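PDB 3ED5: YfnB from Bacillus subtilis, which is a putative hydrolase of the haloacid dehalogenase (HAD) superfamily, YjjG family, and may act as a 5'-nucleotidase. Local coordinates for residues S113-Q118 with E225-L230. Sequence-based numbering, arbitrary orientation.
Sequences SNLQQQ and ELYHIL
L115 and Y227 mark the nearest approach of the two backbones, their CA atoms 8.7 Å apart, a spacing that leaves the contact to side chains reaching across from helix 108-116 and from the short C-terminal helix 226-230. The polar link is a hydrogen bond from ND2 of N114 to OH of Y227, 2.9 Å long. Two angles support it: N-H...O is 174°, nearly straight, and the phenol oxygen lies only 3° out of the amide plane, so an N-H of the carboxamide aims directly at it. Amide and ring do not stack, since their planes are 61° apart and the two side chains cross at about a right angle. CB of N114 also packs 3.6 Å from the same OH. With CG of Y227 anti to its carbonyl carbon and beside the backbone N, the hydroxyl end of the ring spans the gap between the helices. The apolar half lies deeper, where CD2 of L115 meets CD1 of L230 at 3.7 Å. The same methyl of L115 approaches CE1 of Y227 obliquely at 4.3 Å, a looser contact. Beneath, L115 and L230 both rest on L10 of strand 9-12 in the parallel sheet of this Rossmann-like HAD core, while N234 of the C-terminal tail touches both N114 and Y227. A phenylalanine in place of Y227 would probably keep the ring packing but leave ND2 of N114 without this acceptor, its carboxamide less firmly fixed in rotation. Leucine packing over the sheet and the amide-phenol bond farther out thus both join the two helices, the bond adding one directional link that probably limits how the N114 carboxamide and the Y227 ring can turn.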
loop_
_atom_site.group_PDB
_atom_site.type_symbol
_atom_site.label_atom_id
_atom_site.label_comp_id
_atom_site.label_asym_id
_atom_site.label_seq_id
_atom_site.Cartn_x
_atom_site.Cartn_y
_atom_site.Cartn_z
ATOM N N SER A 113 -14.267 6.864 -8.497
ATOM C CA SER A 113 -15.025 7.324 -9.675
ATOM C C SER A 113 -15.523 8.763 -9.478
ATOM O O SER A 113 -15.434 9.609 -10.395
ATOM C CB SER A 113 -16.212 6.395 -9.923
ATOM O OG SER A 113 -16.992 6.902 -10.987
ATOM N N ASN A 114 -16.069 9.043 -8.298
ATOM C CA ASN A 114 -16.519 10.399 -7.975
ATOM C C ASN A 114 -15.346 11.394 -7.939
ATOM O O ASN A 114 -15.433 12.484 -8.501
ATOM C CB ASN A 114 -17.308 10.408 -6.640
ATOM C CG ASN A 114 -18.752 9.953 -6.811
ATOM O OD1 ASN A 114 -19.316 10.052 -7.904
ATOM N ND2 ASN A 114 -19.362 9.458 -5.722
ATOM N N LEU A 115 -14.248 11.021 -7.278
ATOM C CA LEU A 115 -13.131 11.973 -7.144
ATOM C C LEU A 115 -12.427 12.289 -8.457
ATOM O O LEU A 115 -11.944 13.421 -8.655
ATOM C CB LEU A 115 -12.118 11.480 -6.112
ATOM C CG LEU A 115 -12.628 11.254 -4.682
ATOM C CD1 LEU A 115 -11.441 10.853 -3.784
ATOM C CD2 LEU A 115 -13.365 12.467 -4.102
ATOM N N GLN A 116 -12.391 11.311 -9.366
ATOM C CA GLN A 116 -11.763 11.495 -10.657
ATOM C C GLN A 116 -12.409 12.676 -11.420
ATOM O O GLN A 116 -11.752 13.323 -12.223
ATOM C CB GLN A 116 -11.822 10.182 -11.459
ATOM C CG GLN A 116 -11.070 10.180 -12.795
ATOM C CD GLN A 116 -11.869 10.805 -13.932
ATOM O OE1 GLN A 116 -13.105 10.866 -13.893
ATOM N NE2 GLN A 116 -11.160 11.302 -14.950
ATOM N N GLN A 117 -13.687 12.923 -11.160
ATOM C CA GLN A 117 -14.428 14.013 -11.832
ATOM C C GLN A 117 -13.975 15.389 -11.373
ATOM O O GLN A 117 -14.237 16.390 -12.068
ATOM C CB GLN A 117 -15.915 13.865 -11.552
ATOM C CG GLN A 117 -16.451 12.486 -11.864
ATOM C CD GLN A 117 -17.313 12.485 -13.071
ATOM O OE1 GLN A 117 -16.871 12.118 -14.165
ATOM N NE2 GLN A 117 -18.559 12.929 -12.905
ATOM N N GLN A 118 -13.337 15.476 -10.202
ATOM C CA GLN A 118 -13.016 16.799 -9.609
ATOM C C GLN A 118 -11.578 17.025 -9.138
ATOM O O GLN A 118 -11.232 18.140 -8.735
ATOM C CB GLN A 118 -13.950 17.081 -8.435
ATOM C CG GLN A 118 -15.410 17.110 -8.830
ATOM C CD GLN A 118 -16.272 17.657 -7.725
ATOM O OE1 GLN A 118 -16.127 18.817 -7.318
ATOM N NE2 GLN A 118 -17.186 16.836 -7.233
ATOM N N GLU A 225 -15.622 9.209 4.213
ATOM C CA GLU A 225 -15.336 10.397 5.034
ATOM C C GLU A 225 -14.507 11.438 4.254
ATOM O O GLU A 225 -14.404 12.583 4.689
ATOM C CB GLU A 225 -14.614 10.014 6.323
ATOM C CG GLU A 225 -15.459 9.134 7.254
ATOM C CD GLU A 225 -14.639 8.680 8.445
ATOM O OE1 GLU A 225 -13.995 9.525 9.070
ATOM O OE2 GLU A 225 -14.596 7.481 8.729
ATOM N N LEU A 226 -13.910 11.048 3.123
ATOM C CA LEU A 226 -13.165 11.994 2.299
ATOM C C LEU A 226 -14.019 13.074 1.658
ATOM O O LEU A 226 -13.499 14.156 1.378
ATOM C CB LEU A 226 -12.354 11.294 1.218
ATOM C CG LEU A 226 -11.040 10.705 1.710
ATOM C CD1 LEU A 226 -10.486 9.806 0.591
ATOM C CD2 LEU A 226 -9.991 11.780 2.114
ATOM N N TYR A 227 -15.307 12.794 1.420
ATOM C CA TYR A 227 -16.188 13.818 0.809
ATOM C C TYR A 227 -16.176 15.093 1.642
ATOM O O TYR A 227 -16.004 16.207 1.115
ATOM C CB TYR A 227 -17.614 13.302 0.602
ATOM C CG TYR A 227 -17.668 12.198 -0.422
ATOM C CD1 TYR A 227 -17.277 12.438 -1.743
ATOM C CD2 TYR A 227 -18.115 10.917 -0.080
ATOM C CE1 TYR A 227 -17.303 11.427 -2.705
ATOM C CE2 TYR A 227 -18.158 9.888 -1.037
ATOM C CZ TYR A 227 -17.758 10.166 -2.359
ATOM O OH TYR A 227 -17.771 9.182 -3.318
ATOM N N HIS A 228 -16.347 14.945 2.953
ATOM C CA HIS A 228 -16.336 16.116 3.813
ATOM C C HIS A 228 -14.969 16.773 3.923
ATOM O O HIS A 228 -14.890 17.987 3.920
ATOM C CB HIS A 228 -16.908 15.785 5.207
ATOM C CG HIS A 228 -18.397 15.659 5.209
ATOM N ND1 HIS A 228 -19.090 15.031 6.222
ATOM C CD2 HIS A 228 -19.324 16.048 4.299
ATOM C CE1 HIS A 228 -20.384 15.089 5.965
ATOM N NE2 HIS A 228 -20.554 15.695 4.804
ATOM N N ILE A 229 -13.908 15.979 4.028
ATOM C CA ILE A 229 -12.545 16.535 4.145
ATOM C C ILE A 229 -12.181 17.318 2.885
ATOM O O ILE A 229 -11.527 18.387 2.961
ATOM C CB ILE A 229 -11.537 15.394 4.441
ATOM C CG1 ILE A 229 -11.693 14.993 5.932
ATOM C CG2 ILE A 229 -10.083 15.773 4.142
ATOM C CD1 ILE A 229 -11.077 13.628 6.223
ATOM N N LEU A 230 -12.641 16.813 1.746
ATOM C CA LEU A 230 -12.328 17.435 0.446
ATOM C C LEU A 230 -13.344 18.522 0.093
ATOM O O LEU A 230 -13.170 19.236 -0.921
ATOM C CB LEU A 230 -12.295 16.359 -0.642
ATOM C CG LEU A 230 -11.188 15.314 -0.452
ATOM C CD1 LEU A 230 -11.315 14.255 -1.551
ATOM C CD2 LEU A 230 -9.786 15.944 -0.470
#